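Long-range contacts in 24-sterol C-methyltransferase (Haloferax volcanii, PDB 6F5Z), which probably transfers methyl groups from S-adenosylmethionine to a substrate, in complex with the activator protein Trm112: residues B[32-37]-B[104-109]; B[41-46]-B[64-69]; B[139-144]-B[216-221]; B[146-151]-B[210-215]. All blocks are in the same frame, centred on the assembly; numbering follows the deposited sequence.

Contact 1 of 4, residues B[32-37]-B[104-109]; sequences ARMPVE and VDHVWS
Met34, Pro35 and Val36, the turn that follows helix 16-33, pass over strand 104-110 without a backbone bond to it; the nearest alpha carbons, those of Val36 and His106, stay 7.7 Å apart. The turn is an inverse gamma turn centred on Pro35, closed by a weak bond from Val36 N to Met34 O at 2.9 Å. Side chains do the joining. Met34 reaches down from the turn and bends at its last torsion (chi3 74°), which carries CE back toward His106, where it rests 3.7 Å from CB, while SD lies 3.9 Å from Trp108 CE3. This Met-aromatic contact is oblique, and the two side chains cross at about a right angle. The His106 imidazole stands up from the strand in the other direction, sliding past Met34, and its far end reaches the turn: CE1 is 3.7 Å from Pro35 O and 4.0 Å from Val36 CA, and NE2 is 3.9 Å from Pro35 CG. With an alanine at His106 the imidazole is gone, and a gap would probably open under Pro35 and Val36. Tyr137 of the adjacent strand touches Met34 and Pro35, and Leu56 of helix 51-60 also meets Met34. The arrangement belongs to the Rossmann-like methyltransferase fold, in which the chain leaving a helix crosses one face of the central, mostly parallel sheet before entering strand 41-45.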
# COMPACT_ATOMS: atom_id res chain seq x y z
N ALA B 32 4.39 9.06 -4.16
CA ALA B 32 3.00 9.44 -4.45
C ALA B 32 2.01 8.53 -3.76
O ALA B 32 0.84 8.94 -3.62
CB ALA B 32 2.74 9.44 -5.94
N ARG B 33 2.43 7.33 -3.35
CA ARG B 33 1.53 6.35 -2.72
C ARG B 33 1.37 6.67 -1.24
O ARG B 33 0.42 6.12 -0.62
CB ARG B 33 2.12 4.92 -2.86
CG ARG B 33 2.08 4.46 -4.29
CD ARG B 33 2.71 3.09 -4.48
NE ARG B 33 2.88 2.80 -5.91
CZ ARG B 33 3.11 1.60 -6.41
NH1 ARG B 33 3.19 0.54 -5.62
NH2 ARG B 33 3.30 1.44 -7.72
N MET B 34 2.33 7.42 -0.62
CA MET B 34 2.32 7.59 0.84
C MET B 34 1.06 8.27 1.31
O MET B 34 0.67 9.30 0.75
CB MET B 34 3.57 8.33 1.32
CG MET B 34 4.79 7.53 1.06
SD MET B 34 6.26 8.32 1.79
CE MET B 34 6.02 7.98 3.58
N PRO B 35 0.42 7.71 2.37
CA PRO B 35 -0.87 8.27 2.83
C PRO B 35 -0.69 9.44 3.79
O PRO B 35 -1.21 9.45 4.91
CB PRO B 35 -1.48 7.06 3.56
CG PRO B 35 -0.31 6.40 4.14
CD PRO B 35 0.79 6.49 3.12
N VAL B 36 0.08 10.42 3.35
CA VAL B 36 0.37 11.61 4.15
C VAL B 36 -0.84 12.49 4.26
O VAL B 36 -1.50 12.77 3.25
CB VAL B 36 1.51 12.40 3.43
CG1 VAL B 36 1.69 13.79 4.03
CG2 VAL B 36 2.81 11.61 3.46
N GLU B 37 -1.06 13.03 5.47
CA GLU B 37 -2.07 14.05 5.74
C GLU B 37 -1.28 15.35 5.89
O GLU B 37 -0.14 15.34 6.36
CB GLU B 37 -2.84 13.78 7.03
CG GLU B 37 -3.71 12.53 6.98
CD GLU B 37 -4.75 12.49 5.87
OE1 GLU B 37 -5.11 13.56 5.31
OE2 GLU B 37 -5.17 11.37 5.52
N VAL B 104 6.58 9.81 15.22
CA VAL B 104 6.71 10.04 13.76
C VAL B 104 5.51 9.50 13.04
O VAL B 104 5.07 8.37 13.31
CB VAL B 104 8.06 9.44 13.26
CG1 VAL B 104 8.19 9.52 11.75
CG2 VAL B 104 9.23 10.18 13.93
N ASP B 105 4.97 10.28 12.07
CA ASP B 105 3.81 9.76 11.33
C ASP B 105 4.20 8.76 10.25
O ASP B 105 3.47 7.78 10.06
CB ASP B 105 3.01 10.91 10.71
CG ASP B 105 2.42 11.84 11.77
OD1 ASP B 105 1.58 11.38 12.56
OD2 ASP B 105 2.90 12.98 11.90
N HIS B 106 5.31 9.03 9.51
CA HIS B 106 5.74 8.09 8.48
C HIS B 106 7.25 8.13 8.34
O HIS B 106 7.88 9.15 8.64
CB HIS B 106 5.15 8.42 7.10
CG HIS B 106 3.67 8.52 7.09
ND1 HIS B 106 3.01 9.75 7.23
CD2 HIS B 106 2.76 7.53 7.04
CE1 HIS B 106 1.72 9.45 7.24
NE2 HIS B 106 1.50 8.14 7.15
N VAL B 107 7.81 6.99 7.92
CA VAL B 107 9.26 6.91 7.65
C VAL B 107 9.39 6.48 6.19
O VAL B 107 8.69 5.57 5.72
CB VAL B 107 9.92 5.85 8.58
CG1 VAL B 107 11.40 5.64 8.22
CG2 VAL B 107 9.81 6.28 10.04
N TRP B 108 10.32 7.14 5.47
CA TRP B 108 10.66 6.86 4.10
C TRP B 108 12.13 6.49 4.04
O TRP B 108 12.95 7.09 4.74
CB TRP B 108 10.48 8.16 3.26
CG TRP B 108 11.19 8.15 1.93
CD1 TRP B 108 12.45 8.63 1.68
CD2 TRP B 108 10.72 7.55 0.71
NE1 TRP B 108 12.77 8.42 0.34
CE2 TRP B 108 11.74 7.72 -0.26
CE3 TRP B 108 9.54 6.88 0.35
CZ2 TRP B 108 11.57 7.34 -1.59
CZ3 TRP B 108 9.38 6.45 -0.97
CH2 TRP B 108 10.41 6.65 -1.91
N SER B 109 12.48 5.53 3.19
CA SER B 109 13.88 5.27 2.92
C SER B 109 14.02 4.76 1.49
O SER B 109 13.35 3.81 1.09
CB SER B 109 14.47 4.32 3.95
OG SER B 109 15.84 4.07 3.67

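Contact 2 of 4, residues B[41-46]-B[64-69]; sequences TVVDLG and RGFGLD. With SAH (S-adenosyl-L-homocysteine), chain G.
The edge of the Arg64 guanidinium, not a face, meets Thr41: NE gives OG1 a nearly straight bond of 3.1 Å (170° at the hydrogen), in the guanidinium plane. The Phe66 ring likewise turns its edge to Thr41, with CE1 3.8 Å from CG2. These pairs lie on neighbouring parallel strands of a beta-alpha-beta unit, 41-45 and 64-69, linked through helix 51-60 in the Rossmann-like methyltransferase fold. The strands run 14° from parallel and exchange five backbone bonds, from Val42 N to Arg64 O through Gly46 N to Leu68 O. Thr41 keeps OG1 beside its own backbone N (chi1 -69°), so that CG2 is the branch facing Phe66. Water joins Thr41 OG1 to Arg64 NH1, while NH2 forms a salt bridge with Asp7 of the UPF0434 family chain. A leucine replacing Arg64 would probably leave Thr41 OG1 without its NE donor and Asp7 of that chain without its charged mate. At the other end the strands open on the bound SAH: Gly46 O accepts from the SAH amino N at 2.8 Å, and the Asp69 carboxylate grips the ribose with both oxygens, OD1 2.6 Å from O2' and OD2 2.7 Å from O3'.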
# COMPACT_ATOMS: atom_id res chain seq x y z
N THR B 41 4.48 14.49 10.23
CA THR B 41 5.92 14.47 10.52
C THR B 41 6.50 13.24 9.82
O THR B 41 6.01 12.14 10.04
CB THR B 41 6.17 14.39 12.01
OG1 THR B 41 5.77 15.62 12.63
CG2 THR B 41 7.66 14.12 12.35
N VAL B 42 7.52 13.45 8.98
CA VAL B 42 8.15 12.35 8.26
C VAL B 42 9.65 12.32 8.55
O VAL B 42 10.31 13.37 8.54
CB VAL B 42 7.87 12.48 6.73
CG1 VAL B 42 8.62 11.39 5.90
CG2 VAL B 42 6.37 12.41 6.45
N VAL B 43 10.18 11.11 8.74
CA VAL B 43 11.62 10.88 8.88
C VAL B 43 12.09 10.18 7.59
O VAL B 43 11.47 9.20 7.13
CB VAL B 43 11.94 10.04 10.13
CG1 VAL B 43 13.42 9.57 10.12
CG2 VAL B 43 11.67 10.85 11.38
N ASP B 44 13.16 10.71 7.01
CA ASP B 44 13.74 10.17 5.78
C ASP B 44 15.10 9.58 6.17
O ASP B 44 16.02 10.32 6.59
CB ASP B 44 13.92 11.34 4.78
CG ASP B 44 14.61 11.03 3.48
OD1 ASP B 44 14.99 9.85 3.28
OD2 ASP B 44 14.76 11.96 2.66
N LEU B 45 15.18 8.23 6.15
CA LEU B 45 16.38 7.53 6.58
C LEU B 45 17.35 7.36 5.43
O LEU B 45 17.03 6.66 4.47
CB LEU B 45 16.01 6.18 7.16
CG LEU B 45 15.20 6.22 8.44
CD1 LEU B 45 14.87 4.80 8.87
CD2 LEU B 45 15.95 6.93 9.58
N GLY B 46 18.52 8.03 5.52
CA GLY B 46 19.52 8.03 4.46
C GLY B 46 19.11 9.00 3.38
O GLY B 46 19.07 8.68 2.19
N ARG B 64 6.47 18.64 9.06
CA ARG B 64 7.81 18.58 9.65
C ARG B 64 8.55 17.45 8.99
O ARG B 64 7.96 16.38 8.78
CB ARG B 64 7.76 18.32 11.15
CG ARG B 64 6.73 19.20 11.85
CD ARG B 64 6.92 19.34 13.32
NE ARG B 64 7.04 18.07 14.03
CZ ARG B 64 7.54 18.01 15.26
NH1 ARG B 64 7.63 16.85 15.89
NH2 ARG B 64 7.95 19.12 15.86
N GLY B 65 9.80 17.68 8.65
CA GLY B 65 10.57 16.60 8.05
C GLY B 65 11.94 16.54 8.66
O GLY B 65 12.50 17.59 9.04
N PHE B 66 12.45 15.29 8.84
CA PHE B 66 13.79 15.09 9.38
C PHE B 66 14.54 14.19 8.43
O PHE B 66 14.10 13.05 8.22
CB PHE B 66 13.76 14.42 10.76
CG PHE B 66 13.05 15.19 11.83
CD1 PHE B 66 11.67 15.14 11.93
CD2 PHE B 66 13.76 15.96 12.73
CE1 PHE B 66 11.00 15.90 12.89
CE2 PHE B 66 13.10 16.69 13.72
CZ PHE B 66 11.72 16.66 13.79
N GLY B 67 15.62 14.69 7.84
CA GLY B 67 16.45 13.93 6.93
C GLY B 67 17.69 13.48 7.67
O GLY B 67 18.54 14.32 8.03
N LEU B 68 17.76 12.19 7.99
CA LEU B 68 18.84 11.62 8.78
C LEU B 68 19.86 10.98 7.81
O LEU B 68 19.48 10.29 6.86
CB LEU B 68 18.27 10.57 9.76
CG LEU B 68 19.30 9.82 10.63
CD1 LEU B 68 18.71 9.47 11.97
CD2 LEU B 68 19.76 8.47 9.98
N ASP B 69 21.17 11.21 8.06
CA ASP B 69 22.19 10.62 7.21
C ASP B 69 23.44 10.44 8.05
O ASP B 69 23.70 11.21 8.96
CB ASP B 69 22.48 11.45 5.97
CG ASP B 69 23.00 10.59 4.86
OD1 ASP B 69 24.22 10.27 4.87
OD2 ASP B 69 22.20 10.22 3.98
N SAH G . 17.88 8.33 -0.34
CA SAH G . 18.88 8.99 -1.23
CB SAH G . 20.38 8.55 -0.97
CG SAH G . 20.62 7.07 -1.25
SD SAH G . 22.38 6.64 -0.95
C SAH G . 18.56 8.77 -2.73
O SAH G . 17.47 8.08 -2.96
OXT SAH G . 19.26 9.21 -3.61
C5' SAH G . 22.36 5.99 0.74
C4' SAH G . 22.33 7.07 1.81
O4' SAH G . 22.20 6.42 3.10
C3' SAH G . 23.65 7.86 1.84
O3' SAH G . 23.45 9.27 1.84
C2' SAH G . 24.38 7.28 3.06
O2' SAH G . 25.28 8.18 3.71
C1' SAH G . 23.22 6.88 3.97
N9 SAH G . 23.53 5.80 4.91
C8 SAH G . 24.01 4.55 4.60
N7 SAH G . 24.15 3.76 5.63
C5 SAH G . 23.72 4.54 6.70
C6 SAH G . 23.62 4.28 8.09
N6 SAH G . 23.99 3.13 8.67
N1 SAH G . 23.16 5.28 8.88
C2 SAH G . 22.84 6.46 8.32
N3 SAH G . 22.89 6.81 7.04
C4 SAH G . 23.34 5.80 6.27
O HOH W 1 5.90 14.66 15.56

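Contact 3 of 4, residues B[139-144]-B[216-221]; sequences AVNYYE and FGTLLT
Tyr143 takes the crowded first torsion (chi1 60°, CG between its backbone N and carbonyl carbon), which turns the ring over Leu219 and carries the hydroxyl to the end of helix 206-216. Asn141 sets CG anti to its carbonyl carbon, and its amide oxygen meets Thr218. Val140 and Leu219 exchange two backbone bonds, Val140 N to Leu219 O and Leu219 N to Val140 O, each 2.9 Å, and Ala139 with Leu220 forms a non-hydrogen-bonded pair. Here strand 134-140, the last of the parallel strands, meets the antiparallel strand 218-224 in the seven-stranded sheet of the Rossmann-like methyltransferase fold. Over one face of the Tyr143 ring sits Leu219 CB, 3.8 Å from the centroid and 15° off the normal, a CH-pi contact offset toward the rim. At the ring's edge the hydroxyl donates to Gly217 O at 2.7 Å, approaching from above the carbonyl plane by 51°. Thr218 OG1 donates a hydrogen bond to Asn141 OD1 at 2.6 Å, in the amide plane and on a lone pair. Water accepts from Asn141 ND2 at 3.0 Å and reaches Thr218 OG1 weakly. Val140 and Leu219 lie side by side, with Tyr168 of helix 165-174 touching both. Gly217, whose phi is positive, carries the chain from helix into strand. Polar bonds thus tie the segments where the strands part, and the Asn141 amide is held in rotation, its oxygen accepting while its nitrogen donates.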
# COMPACT_ATOMS: atom_id res chain seq x y z
N ALA B 139 12.15 1.51 -0.06
CA ALA B 139 12.35 1.30 -1.49
C ALA B 139 13.82 0.96 -1.70
O ALA B 139 14.70 1.68 -1.17
CB ALA B 139 11.99 2.56 -2.25
N VAL B 140 14.09 -0.12 -2.44
CA VAL B 140 15.45 -0.58 -2.61
C VAL B 140 15.67 -1.09 -4.02
O VAL B 140 14.79 -1.75 -4.58
CB VAL B 140 15.86 -1.68 -1.59
CG1 VAL B 140 15.83 -1.17 -0.15
CG2 VAL B 140 14.99 -2.93 -1.73
N ASN B 141 16.91 -0.90 -4.53
CA ASN B 141 17.30 -1.46 -5.82
C ASN B 141 18.23 -2.66 -5.67
O ASN B 141 18.44 -3.36 -6.65
CB ASN B 141 17.96 -0.39 -6.73
CG ASN B 141 16.96 0.66 -7.16
OD1 ASN B 141 15.77 0.43 -7.09
ND2 ASN B 141 17.41 1.83 -7.57
N TYR B 142 18.75 -2.90 -4.46
CA TYR B 142 19.64 -4.02 -4.17
C TYR B 142 18.78 -5.06 -3.44
O TYR B 142 18.41 -4.83 -2.28
CB TYR B 142 20.80 -3.55 -3.30
CG TYR B 142 21.76 -4.66 -2.91
CD1 TYR B 142 22.65 -5.19 -3.85
CD2 TYR B 142 21.78 -5.16 -1.62
CE1 TYR B 142 23.57 -6.19 -3.49
CE2 TYR B 142 22.71 -6.13 -1.24
CZ TYR B 142 23.59 -6.65 -2.18
OH TYR B 142 24.51 -7.61 -1.80
N TYR B 143 18.43 -6.16 -4.12
CA TYR B 143 17.58 -7.19 -3.56
C TYR B 143 17.77 -8.46 -4.37
O TYR B 143 18.29 -8.40 -5.49
CB TYR B 143 16.11 -6.72 -3.44
CG TYR B 143 15.47 -6.33 -4.74
CD1 TYR B 143 15.56 -5.02 -5.22
CD2 TYR B 143 14.76 -7.26 -5.50
CE1 TYR B 143 14.97 -4.65 -6.43
CE2 TYR B 143 14.17 -6.90 -6.71
CZ TYR B 143 14.28 -5.59 -7.17
OH TYR B 143 13.71 -5.21 -8.37
N GLU B 144 17.37 -9.61 -3.80
CA GLU B 144 17.71 -10.90 -4.39
C GLU B 144 17.27 -11.07 -5.84
O GLU B 144 18.09 -11.50 -6.67
CB GLU B 144 17.17 -12.06 -3.54
CG GLU B 144 17.81 -13.41 -3.91
CD GLU B 144 19.28 -13.46 -3.58
OE1 GLU B 144 19.72 -12.79 -2.61
OE2 GLU B 144 19.99 -14.26 -4.24
N PHE B 216 12.25 -5.61 -13.40
CA PHE B 216 12.50 -5.69 -11.95
C PHE B 216 12.27 -4.32 -11.29
O PHE B 216 11.51 -4.19 -10.33
CB PHE B 216 13.94 -6.14 -11.66
CG PHE B 216 14.30 -7.54 -12.14
CD1 PHE B 216 13.33 -8.51 -12.27
CD2 PHE B 216 15.61 -7.86 -12.48
CE1 PHE B 216 13.65 -9.82 -12.67
CE2 PHE B 216 15.95 -9.17 -12.85
CZ PHE B 216 14.97 -10.14 -12.94
N GLY B 217 12.96 -3.30 -11.78
CA GLY B 217 12.82 -1.97 -11.19
C GLY B 217 13.18 -1.92 -9.71
O GLY B 217 14.03 -2.68 -9.22
N THR B 218 12.53 -1.00 -8.99
CA THR B 218 12.75 -0.78 -7.57
C THR B 218 11.74 -1.59 -6.77
O THR B 218 10.55 -1.55 -7.06
CB THR B 218 12.53 0.72 -7.27
OG1 THR B 218 13.55 1.47 -7.96
CG2 THR B 218 12.64 1.07 -5.79
N LEU B 219 12.23 -2.29 -5.73
CA LEU B 219 11.31 -3.01 -4.86
C LEU B 219 10.79 -2.04 -3.80
O LEU B 219 11.58 -1.34 -3.15
CB LEU B 219 12.08 -4.16 -4.17
CG LEU B 219 11.36 -4.81 -2.94
CD1 LEU B 219 10.10 -5.52 -3.37
CD2 LEU B 219 12.28 -5.87 -2.31
N LEU B 220 9.47 -2.00 -3.58
CA LEU B 220 8.90 -1.20 -2.53
C LEU B 220 8.15 -2.12 -1.59
O LEU B 220 7.30 -2.89 -2.06
CB LEU B 220 7.90 -0.16 -3.07
CG LEU B 220 7.06 0.59 -2.01
CD1 LEU B 220 7.96 1.52 -1.14
CD2 LEU B 220 5.95 1.42 -2.71
N THR B 221 8.45 -2.01 -0.26
CA THR B 221 7.65 -2.77 0.73
C THR B 221 7.11 -1.73 1.70
O THR B 221 7.85 -0.86 2.14
CB THR B 221 8.53 -3.79 1.48
OG1 THR B 221 9.29 -4.57 0.53
CG2 THR B 221 7.68 -4.77 2.34
O HOH W 2 15.71 4.03 -8.76

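Contact 4 of 4, residues B[146-151]-B[210-215]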
# COMPACT_ATOMS: atom_id res chain seq x y z
N ASN B 146 16.72 -8.97 -8.14
CA ASN B 146 17.37 -8.08 -9.13
C ASN B 146 18.79 -8.63 -9.32
O ASN B 146 19.74 -8.19 -8.67
CB ASN B 146 17.33 -6.63 -8.68
CG ASN B 146 18.02 -5.69 -9.65
OD1 ASN B 146 18.35 -6.07 -10.79
ND2 ASN B 146 18.29 -4.48 -9.20
N VAL B 147 18.92 -9.63 -10.20
CA VAL B 147 20.17 -10.36 -10.36
C VAL B 147 21.35 -9.43 -10.71
O VAL B 147 22.46 -9.65 -10.22
CB VAL B 147 20.02 -11.57 -11.32
CG1 VAL B 147 19.44 -11.16 -12.66
CG2 VAL B 147 21.32 -12.36 -11.48
N HIS B 148 21.08 -8.37 -11.49
CA HIS B 148 22.06 -7.37 -11.91
C HIS B 148 22.65 -6.58 -10.74
O HIS B 148 23.71 -5.96 -10.87
CB HIS B 148 21.38 -6.40 -12.89
CG HIS B 148 20.32 -7.03 -13.74
ND1 HIS B 148 19.03 -7.18 -13.29
CD2 HIS B 148 20.42 -7.58 -14.98
CE1 HIS B 148 18.37 -7.77 -14.28
NE2 HIS B 148 19.16 -8.01 -15.32
N SER B 149 21.96 -6.58 -9.57
CA SER B 149 22.45 -5.82 -8.42
C SER B 149 23.41 -6.61 -7.58
O SER B 149 24.05 -6.03 -6.71
CB SER B 149 21.30 -5.35 -7.54
OG SER B 149 20.65 -6.40 -6.83
N HIS B 150 23.46 -7.93 -7.76
CA HIS B 150 24.28 -8.77 -6.87
C HIS B 150 25.75 -8.31 -6.85
O HIS B 150 26.34 -8.17 -5.77
CB HIS B 150 24.19 -10.24 -7.29
CG HIS B 150 22.83 -10.85 -7.17
ND1 HIS B 150 22.62 -12.16 -7.49
CD2 HIS B 150 21.66 -10.30 -6.77
CE1 HIS B 150 21.33 -12.38 -7.29
NE2 HIS B 150 20.72 -11.29 -6.84
N GLU B 151 26.29 -7.96 -8.03
CA GLU B 151 27.68 -7.52 -8.14
C GLU B 151 27.97 -6.19 -7.45
O GLU B 151 29.14 -5.85 -7.31
CB GLU B 151 28.13 -7.48 -9.62
CG GLU B 151 27.49 -6.36 -10.43
CD GLU B 151 27.41 -6.64 -11.92
OE1 GLU B 151 26.39 -7.21 -12.36
OE2 GLU B 151 28.37 -6.29 -12.64
N VAL B 210 16.91 -4.07 -20.11
CA VAL B 210 15.45 -3.96 -20.09
C VAL B 210 14.94 -4.69 -18.85
O VAL B 210 14.08 -4.14 -18.15
CB VAL B 210 14.81 -4.56 -21.37
CG1 VAL B 210 13.30 -4.70 -21.24
CG2 VAL B 210 15.16 -3.71 -22.58
N GLU B 211 15.44 -5.89 -18.56
CA GLU B 211 15.00 -6.67 -17.40
C GLU B 211 15.27 -5.88 -16.11
O GLU B 211 14.38 -5.74 -15.27
CB GLU B 211 15.71 -8.03 -17.37
CG GLU B 211 15.18 -8.94 -16.29
CD GLU B 211 15.92 -10.26 -16.27
OE1 GLU B 211 17.17 -10.25 -16.15
OE2 GLU B 211 15.24 -11.30 -16.42
N ARG B 212 16.46 -5.28 -15.99
CA ARG B 212 16.82 -4.51 -14.79
C ARG B 212 15.81 -3.38 -14.53
O ARG B 212 15.33 -3.21 -13.40
CB ARG B 212 18.24 -3.90 -14.91
CG ARG B 212 18.55 -2.78 -13.90
CD ARG B 212 18.55 -3.28 -12.45
NE ARG B 212 18.81 -2.14 -11.57
CZ ARG B 212 17.85 -1.33 -11.10
NH1 ARG B 212 16.58 -1.56 -11.39
NH2 ARG B 212 18.18 -0.28 -10.36
N TYR B 213 15.55 -2.57 -15.57
CA TYR B 213 14.78 -1.35 -15.36
C TYR B 213 13.30 -1.46 -15.62
O TYR B 213 12.53 -0.84 -14.88
CB TYR B 213 15.41 -0.19 -16.17
CG TYR B 213 16.81 0.16 -15.67
CD1 TYR B 213 17.00 0.75 -14.43
CD2 TYR B 213 17.93 -0.08 -16.46
CE1 TYR B 213 18.27 1.02 -13.94
CE2 TYR B 213 19.22 0.21 -15.98
CZ TYR B 213 19.38 0.77 -14.73
OH TYR B 213 20.63 1.08 -14.24
N ARG B 214 12.90 -2.12 -16.72
CA ARG B 214 11.48 -2.16 -17.08
C ARG B 214 10.77 -3.30 -16.37
O ARG B 214 9.57 -3.16 -16.13
CB ARG B 214 11.29 -2.29 -18.62
CG ARG B 214 12.02 -1.23 -19.46
CD ARG B 214 11.63 0.22 -19.16
NE ARG B 214 12.01 1.08 -20.28
CZ ARG B 214 12.99 1.99 -20.26
NH1 ARG B 214 13.69 2.21 -19.14
NH2 ARG B 214 13.30 2.66 -21.37
N THR B 215 11.48 -4.39 -16.01
CA THR B 215 10.84 -5.56 -15.40
C THR B 215 11.01 -5.58 -13.90
O THR B 215 10.00 -5.64 -13.19
CB THR B 215 11.36 -6.85 -16.06
OG1 THR B 215 11.12 -6.79 -17.47
CG2 THR B 215 10.70 -8.11 -15.51
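The loop that leaves strand 134-140 turns through a short run of helical backbone angles and leans on helix 206-216, the helix preceding the antiparallel strand 218-224. In the conformer described (a second is deposited), His148 carries this contact. One face of its imidazole receives Arg212 CB, 3.9 Å from the centroid and 15° off the normal, a CH-pi contact; Val147 CG1 lies over the opposite face, so the ring is sandwiched between aliphatic carbons. The ring is oriented in this conformer from within the loop: His148 ND1 donates to Asn146 OD1 at 2.8 Å, a nearly straight bond (165° at the hydrogen) in the ring plane. Asn146 can offer that oxygen because its CG stands opposite the backbone N (chi1 179°), and the same amide lies against the Arg212 chain. There OD1 is 3.3 Å from Arg212 CD, and ND2 sits over one face of the guanidinium, 3.4 Å from NE; both nitrogens are donors, and the amide nitrogen is instead bonded to Asn141 O. The other guanidinium face is covered by the Tyr213 ring, with CE1 over its centre. Glu211, which is partly exposed, brings OE1 to 3.1 Å from His148 NE2. Ser149 folds back on the turn, its OG and N both bonding to Asn146 O. Trp203 also meets the His148 ring in this conformer. The arrangement is that of a loop docked on a helix with a wider pi-type turn at 211-215, on the flank of the methyltransferase fold beyond the carboxyl ends of the parallel strands.

From the N terminus, helix 16-33 leads into contact 1, whose partner is strand 104-110. Inside that long loop lies contact 2, a short beta-alpha-beta closure; strand 41-45 borders strand 104-110 in the sheet, so the two contacts touch directly, as through Asp105 and Thr41. After contact 1 has closed, contact 3 opens on strand 134-140, bonded to strand 104-110 between Ser109 and Ala139, and closes on strand 218-224. Contact 4 is nested within this second loop and touches contact 3 through Asn141 with Asn146 and Glu144 with His150. One pair thus organises the parallel half, the other the junction with antiparallel strand 218-224 and the helix before it; no loops cross.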